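Local coordinates for protein beta-porphyranase B (Bacteroides plebeius, PDB 4AWD) that hydrolyses the sulfated red-seaweed polysaccharide porphyran, cutting the (1->4) links between beta-D-galactose and alpha-L-galactose-6-sulfate, at residues A[148-153]-A[179-184]. Sequence-based numbering, arbitrary orientation.
Sequences SSTFWL and IIETMG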
ATOM      1  N   SER A 148      -8.247   2.253   7.016  1.00 11.99           N
ATOM      2  CA  SER A 148      -7.347   2.771   5.987  1.00 11.86           C
ATOM      3  C   SER A 148      -7.792   2.362   4.590  1.00 11.37           C
ATOM      4  O   SER A 148      -8.453   1.338   4.419  1.00 10.91           O
ATOM      5  CB  SER A 148      -5.930   2.243   6.215  1.00 11.67           C
ATOM      6  OG  SER A 148      -5.920   0.826   6.061  1.00 13.26           O
ATOM      7  N   SER A 149      -7.438   3.189   3.609  1.00 11.02           N
ATOM      8  CA  SER A 149      -7.458   2.811   2.198  1.00 11.18           C
ATOM      9  C   SER A 149      -6.011   2.954   1.768  1.00 10.88           C
ATOM     10  O   SER A 149      -5.453   4.038   1.889  1.00 11.03           O
ATOM     11  CB  SER A 149      -8.338   3.758   1.377  1.00 10.76           C
ATOM     12  OG  SER A 149      -9.678   3.752   1.837  1.00 11.44           O
ATOM     13  N   THR A 150      -5.397   1.872   1.293  1.00 10.37           N
ATOM     14  CA  THR A 150      -3.972   1.916   0.993  1.00 10.32           C
ATOM     15  C   THR A 150      -3.604   1.237  -0.322  1.00 10.06           C
ATOM     16  O   THR A 150      -4.347   0.414  -0.835  1.00  9.94           O
ATOM     17  CB  THR A 150      -3.122   1.278   2.110  1.00 10.19           C
ATOM     18  OG1 THR A 150      -3.479  -0.095   2.248  1.00 11.03           O
ATOM     19  CG2 THR A 150      -3.321   1.982   3.442  1.00 11.06           C
ATOM     20  N   PHE A 151      -2.436   1.613  -0.842  1.00  9.72           N
ATOM     21  CA  PHE A 151      -1.833   1.025  -2.028  1.00  9.10           C
ATOM     22  C   PHE A 151      -0.336   1.078  -1.782  1.00  9.61           C
ATOM     23  O   PHE A 151       0.225   2.167  -1.615  1.00  9.85           O
ATOM     24  CB  PHE A 151      -2.187   1.846  -3.281  1.00  8.11           C
ATOM     25  CG  PHE A 151      -1.527   1.353  -4.550  1.00  5.85           C
ATOM     26  CD1 PHE A 151      -1.718   0.051  -4.995  1.00  2.00           C
ATOM     27  CD2 PHE A 151      -0.736   2.194  -5.310  1.00  6.52           C
ATOM     28  CE1 PHE A 151      -1.111  -0.414  -6.174  1.00  2.00           C
ATOM     29  CE2 PHE A 151      -0.148   1.760  -6.497  1.00  6.10           C
ATOM     30  CZ  PHE A 151      -0.320   0.451  -6.927  1.00  5.68           C
ATOM     31  N   TRP A 152       0.304  -0.090  -1.744  1.00 10.09           N
ATOM     32  CA  TRP A 152       1.716  -0.183  -1.403  1.00 10.35           C
ATOM     33  C   TRP A 152       2.383  -1.458  -1.877  1.00 11.15           C
ATOM     34  O   TRP A 152       1.723  -2.395  -2.329  1.00 11.59           O
ATOM     35  CB  TRP A 152       1.924  -0.039   0.111  1.00 10.52           C
ATOM     36  CG  TRP A 152       1.051  -0.869   1.000  1.00  9.48           C
ATOM     37  CD1 TRP A 152      -0.304  -0.735   1.184  1.00  9.72           C
ATOM     38  CD2 TRP A 152       1.477  -1.913   1.889  1.00  8.62           C
ATOM     39  NE1 TRP A 152      -0.750  -1.651   2.117  1.00  9.77           N
ATOM     40  CE2 TRP A 152       0.322  -2.381   2.570  1.00  9.09           C
ATOM     41  CE3 TRP A 152       2.720  -2.499   2.178  1.00  8.65           C
ATOM     42  CZ2 TRP A 152       0.376  -3.419   3.518  1.00  8.58           C
ATOM     43  CZ3 TRP A 152       2.778  -3.526   3.131  1.00  8.72           C
ATOM     44  CH2 TRP A 152       1.607  -3.971   3.791  1.00  8.84           C
ATOM     45  N   LEU A 153       3.704  -1.473  -1.755  1.00 11.87           N
ATOM     46  CA  LEU A 153       4.522  -2.630  -2.101  1.00 12.36           C
ATOM     47  C   LEU A 153       5.392  -3.006  -0.906  1.00 12.84           C
ATOM     48  O   LEU A 153       5.743  -2.147  -0.081  1.00 12.12           O
ATOM     49  CB  LEU A 153       5.412  -2.344  -3.318  1.00 12.20           C
ATOM     50  CG  LEU A 153       4.723  -2.069  -4.663  1.00 12.44           C
ATOM     51  CD1 LEU A 153       4.301  -0.629  -4.709  1.00 14.16           C
ATOM     52  CD2 LEU A 153       5.629  -2.361  -5.829  1.00 10.45           C
ATOM     53  N   ILE A 179       2.657   3.906  -1.118  1.00 11.92           N
ATOM     54  CA  ILE A 179       2.349   4.895  -2.140  1.00 11.42           C
ATOM     55  C   ILE A 179       1.240   5.816  -1.633  1.00 10.98           C
ATOM     56  O   ILE A 179       1.327   7.030  -1.777  1.00 11.10           O
ATOM     57  CB  ILE A 179       2.029   4.242  -3.512  1.00 11.67           C
ATOM     58  CG1 ILE A 179       3.295   3.563  -4.055  1.00 11.47           C
ATOM     59  CG2 ILE A 179       1.527   5.298  -4.501  1.00 11.53           C
ATOM     60  CD1 ILE A 179       3.100   2.607  -5.212  1.00 10.97           C
ATOM     61  N   ILE A 180       0.210   5.242  -1.019  1.00 10.51           N
ATOM     62  CA  ILE A 180      -0.773   6.050  -0.295  1.00  9.90           C
ATOM     63  C   ILE A 180      -1.340   5.322   0.906  1.00  9.34           C
ATOM     64  O   ILE A 180      -1.662   4.131   0.826  1.00  9.64           O
ATOM     65  CB  ILE A 180      -1.933   6.578  -1.221  1.00 10.39           C
ATOM     66  CG1 ILE A 180      -2.871   7.530  -0.459  1.00  9.54           C
ATOM     67  CG2 ILE A 180      -2.718   5.404  -1.895  1.00  9.52           C
ATOM     68  CD1 ILE A 180      -2.199   8.833   0.033  1.00  8.91           C
ATOM     69  N   GLU A 181      -1.435   6.052   2.016  1.00  8.50           N
ATOM     70  CA  GLU A 181      -2.302   5.708   3.141  1.00  6.98           C
ATOM     71  C   GLU A 181      -3.243   6.883   3.366  1.00  5.57           C
ATOM     72  O   GLU A 181      -2.797   8.023   3.388  1.00  5.86           O
ATOM     73  CB  GLU A 181      -1.484   5.486   4.417  1.00  7.73           C
ATOM     74  CG  GLU A 181      -0.449   4.379   4.369  1.00  9.07           C
ATOM     75  CD  GLU A 181       0.331   4.270   5.662  1.00 12.64           C
ATOM     76  OE1 GLU A 181      -0.252   3.814   6.675  1.00 15.80           O
ATOM     77  OE2 GLU A 181       1.524   4.650   5.684  1.00 11.96           O
ATOM     78  N   THR A 182      -4.545   6.622   3.487  1.00  3.12           N
ATOM     79  CA  THR A 182      -5.503   7.614   4.016  1.00  2.00           C
ATOM     80  C   THR A 182      -6.590   6.859   4.761  1.00  2.00           C
ATOM     81  O   THR A 182      -6.606   5.620   4.731  1.00  2.00           O
ATOM     82  CB  THR A 182      -6.263   8.370   2.947  1.00  2.00           C
ATOM     83  OG1 THR A 182      -6.390   7.529   1.798  1.00  4.84           O
ATOM     84  CG2 THR A 182      -5.610   9.658   2.599  1.00  4.25           C
ATOM     85  N   MET A 183      -7.486   7.596   5.409  1.00  4.08           N
ATOM     86  CA  MET A 183      -8.785   7.074   5.798  1.00  6.69           C
ATOM     87  C   MET A 183      -9.796   8.177   5.506  1.00  8.02           C
ATOM     88  O   MET A 183      -9.421   9.346   5.460  1.00  8.48           O
ATOM     89  CB  MET A 183      -8.821   6.642   7.273  1.00  6.79           C
ATOM     90  CG  MET A 183      -8.578   7.741   8.286  1.00  8.81           C
ATOM     91  SD  MET A 183      -8.678   7.161   9.998  1.00 13.81           S
ATOM     92  CE  MET A 183      -7.238   6.090  10.127  1.00 13.06           C
ATOM     93  N   GLY A 184     -11.056   7.814   5.299  1.00  8.87           N
ATOM     94  CA  GLY A 184     -12.037   8.790   4.881  1.00 10.65           C
ATOM     95  C   GLY A 184     -12.529   9.722   5.972  1.00 12.27           C
ATOM     96  O   GLY A 184     -12.881  10.879   5.692  1.00 12.39           O
TER
HETATM   97  O   HOH W   1     -10.675   4.818   4.156  1.00 11.97           O
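A classic beta bulge marks this antiparallel pairing in the GH16 beta-sandwich: I179 and I180 both face F151. F151 O accepts two hydrogen bonds in its carbonyl plane, from I179 N at 3.0 Å and from I180 N at 3.1 Å. The I179 bond is the more bent, 137° at the hydrogen against 164°. F151 N gives a hydrogen bond to I180 O. S149 and T182 form the next hydrogen-bonded pair, with S149 N 2.8 Å from T182 O.

T150 and E181 make the non-hydrogen-bonded pair between them. Their side chains run side by side, T150 CG2 lying 3.9 Å from E181 CG. E181 is probably the catalytic proton donor, as in other GH16 enzymes, and its OE1 is hydrogen-bonded to Y289 OH. T150 OG1 hydrogen-bonds to V285 O and accepts a weak hydrogen bond from W152 NE1.

On the other face, with CG anti to the backbone N (chi1 176°), the F151 ring swings to the side of its own carbonyl and lies alongside I179, with CE2 3.6 Å from I179 CD1. That methyl also meets L153 CD1 at 3.5 Å.

The F151 face packs on strand 134-141. Strand 281-285 flanks segment 148-153, and strand 204-213 flanks segment 179-184.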